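Local structure of flavin adenine dinucleotide synthase (Saccharomyces cerevisiae, 2WSI) at residues M9-T14 with C76-F81. The protein catalyses the transfer of an adenylyl group from ATP to FMN, forming the coenzyme FAD and diphosphate. Sequence-based numbering, arbitrary orientation.
Sequences MCYEIT and CLWEYF
Y11 and W78 meet through their rings, and this aromatic pair carries most of the contact between helix 3-18 and helix 64-87. W78 CD1 sits over one face of the phenol, 3.3 Å from Y11 CG and 3.5 Å from Y11 CB. The planes of the phenol and the five-membered pyrrole ring lie 45° apart with centroids separated by 4.9 Å, so the rings meet obliquely. In both residues CG is anti to the backbone N (chi1 174° for Y11), which carries each ring out from its helix; the two side chains cross at about a right angle.

The other approach is a loose one: E79 OE1 lies near the plane of the Y11 ring, at its edge, 4.1 Å from Y11 CE1, with the carboxylate plane turned 79° from the ring. This oxygen finds its charge partner in R38 of helix 25-45, through a salt bridge.

No hydrogen bond crosses between the segments, and 158 Å² is buried in all. A serine at Y11 would probably leave W78 CD1 without its aromatic cover and open a gap beside E79. Apolar ring packing thus joins helix 3-18 to helix 64-87, while the charge of E79 is directed to helix 25-45, so three helices meet here, away from the FAD-binding residues.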
loop_
_atom_site.group_PDB
_atom_site.type_symbol
_atom_site.label_atom_id
_atom_site.label_comp_id
_atom_site.label_asym_id
_atom_site.label_seq_id
_atom_site.Cartn_x
_atom_site.Cartn_y
_atom_site.Cartn_z
ATOM N N MET A 9 -9.232 -2.778 -13.668
ATOM C CA MET A 9 -10.022 -2.751 -12.440
ATOM C C MET A 9 -9.586 -1.583 -11.532
ATOM O O MET A 9 -10.415 -0.796 -11.070
ATOM C CB MET A 9 -9.916 -4.091 -11.678
ATOM C CG MET A 9 -10.743 -4.101 -10.328
ATOM S SD MET A 9 -10.536 -5.618 -9.324
ATOM C CE MET A 9 -8.845 -5.360 -8.730
ATOM N N CYS A 10 -8.287 -1.457 -11.284
ATOM C CA CYS A 10 -7.794 -0.401 -10.389
ATOM C C CYS A 10 -8.079 0.985 -10.999
ATOM O O CYS A 10 -8.401 1.957 -10.311
ATOM C CB CYS A 10 -6.298 -0.612 -10.159
ATOM S SG CYS A 10 -5.989 -2.057 -9.070
ATOM N N TYR A 11 -7.994 1.055 -12.315
ATOM C CA TYR A 11 -8.351 2.269 -13.025
ATOM C C TYR A 11 -9.803 2.646 -12.754
ATOM O O TYR A 11 -10.098 3.822 -12.512
ATOM C CB TYR A 11 -8.109 2.129 -14.537
ATOM C CG TYR A 11 -8.611 3.336 -15.288
ATOM C CD1 TYR A 11 -7.829 4.499 -15.378
ATOM C CD2 TYR A 11 -9.862 3.337 -15.883
ATOM C CE1 TYR A 11 -8.303 5.648 -16.041
ATOM C CE2 TYR A 11 -10.341 4.480 -16.562
ATOM C CZ TYR A 11 -9.553 5.616 -16.639
ATOM O OH TYR A 11 -10.010 6.725 -17.318
ATOM N N GLU A 12 -10.707 1.662 -12.794
ATOM C CA GLU A 12 -12.129 1.943 -12.554
ATOM C C GLU A 12 -12.329 2.395 -11.117
ATOM O O GLU A 12 -13.128 3.297 -10.840
ATOM C CB GLU A 12 -13.007 0.700 -12.824
ATOM C CG GLU A 12 -13.007 0.240 -14.285
ATOM C CD GLU A 12 -13.932 -0.956 -14.536
ATOM O OE1 GLU A 12 -14.446 -1.563 -13.567
ATOM O OE2 GLU A 12 -14.156 -1.297 -15.715
ATOM N N ILE A 13 -11.599 1.774 -10.200
ATOM C CA ILE A 13 -11.745 2.093 -8.776
ATOM C C ILE A 13 -11.331 3.521 -8.527
ATOM O O ILE A 13 -12.001 4.267 -7.829
ATOM C CB ILE A 13 -10.934 1.109 -7.897
ATOM C CG1 ILE A 13 -11.645 -0.253 -7.872
ATOM C CG2 ILE A 13 -10.790 1.624 -6.457
ATOM C CD1 ILE A 13 -10.831 -1.395 -7.197
ATOM N N THR A 14 -10.202 3.895 -9.090
ATOM C CA THR A 14 -9.638 5.195 -8.839
ATOM C C THR A 14 -10.517 6.248 -9.514
ATOM O O THR A 14 -10.859 7.261 -8.922
ATOM C CB THR A 14 -8.186 5.227 -9.349
ATOM O OG1 THR A 14 -7.449 4.188 -8.664
ATOM C CG2 THR A 14 -7.544 6.577 -9.054
ATOM N N CYS A 76 -2.540 3.783 -12.986
ATOM C CA CYS A 76 -1.677 4.534 -13.913
ATOM C C CYS A 76 -1.072 3.655 -14.997
ATOM O O CYS A 76 -0.788 4.117 -16.123
ATOM C CB CYS A 76 -0.564 5.232 -13.141
ATOM S SG CYS A 76 -1.217 6.573 -12.118
ATOM N N LEU A 77 -0.868 2.384 -14.675
ATOM C CA LEU A 77 -0.337 1.454 -15.687
ATOM C C LEU A 77 -1.359 1.295 -16.834
ATOM O O LEU A 77 -1.010 1.248 -18.035
ATOM C CB LEU A 77 -0.012 0.105 -15.020
ATOM C CG LEU A 77 0.592 -0.936 -15.945
ATOM C CD1 LEU A 77 1.872 -0.393 -16.527
ATOM C CD2 LEU A 77 0.838 -2.278 -15.204
ATOM N N TRP A 78 -2.629 1.213 -16.468
ATOM C CA TRP A 78 -3.696 1.123 -17.465
ATOM C C TRP A 78 -3.629 2.362 -18.381
ATOM O O TRP A 78 -3.553 2.257 -19.618
ATOM C CB TRP A 78 -5.042 1.071 -16.770
ATOM C CG TRP A 78 -6.215 0.895 -17.699
ATOM C CD1 TRP A 78 -7.258 1.784 -17.905
ATOM C CD2 TRP A 78 -6.503 -0.252 -18.510
ATOM N NE1 TRP A 78 -8.163 1.251 -18.808
ATOM C CE2 TRP A 78 -7.722 0.004 -19.191
ATOM C CE3 TRP A 78 -5.833 -1.463 -18.753
ATOM C CZ2 TRP A 78 -8.279 -0.910 -20.097
ATOM C CZ3 TRP A 78 -6.389 -2.366 -19.648
ATOM C CH2 TRP A 78 -7.600 -2.087 -20.310
ATOM N N GLU A 79 -3.642 3.536 -17.767
ATOM C CA GLU A 79 -3.574 4.787 -18.549
ATOM C C GLU A 79 -2.295 4.880 -19.408
ATOM O O GLU A 79 -2.321 5.342 -20.544
ATOM C CB GLU A 79 -3.707 6.003 -17.602
ATOM C CG GLU A 79 -3.749 7.347 -18.327
ATOM C CD GLU A 79 -4.283 8.479 -17.453
ATOM O OE1 GLU A 79 -5.095 8.208 -16.544
ATOM O OE2 GLU A 79 -3.877 9.636 -17.682
ATOM N N TYR A 80 -1.179 4.402 -18.876
ATOM C CA TYR A 80 0.123 4.454 -19.548
ATOM C C TYR A 80 0.086 3.707 -20.876
ATOM O O TYR A 80 0.661 4.120 -21.888
ATOM C CB TYR A 80 1.182 3.817 -18.632
ATOM C CG TYR A 80 2.499 3.446 -19.289
ATOM C CD1 TYR A 80 3.491 4.404 -19.492
ATOM C CD2 TYR A 80 2.769 2.131 -19.659
ATOM C CE1 TYR A 80 4.713 4.073 -20.078
ATOM C CE2 TYR A 80 4.004 1.774 -20.235
ATOM C CZ TYR A 80 4.963 2.755 -20.443
ATOM O OH TYR A 80 6.177 2.435 -21.001
ATOM N N PHE A 81 -0.607 2.595 -20.869
ATOM C CA PHE A 81 -0.695 1.796 -22.067
ATOM C C PHE A 81 -1.342 2.606 -23.198
ATOM O O PHE A 81 -0.902 2.556 -24.341
ATOM C CB PHE A 81 -1.489 0.550 -21.774
ATOM C CG PHE A 81 -1.810 -0.253 -22.987
ATOM C CD1 PHE A 81 -0.829 -1.032 -23.608
ATOM C CD2 PHE A 81 -3.089 -0.239 -23.509
ATOM C CE1 PHE A 81 -1.133 -1.791 -24.736
ATOM C CE2 PHE A 81 -3.402 -0.999 -24.632
ATOM C CZ PHE A 81 -2.411 -1.771 -25.245
#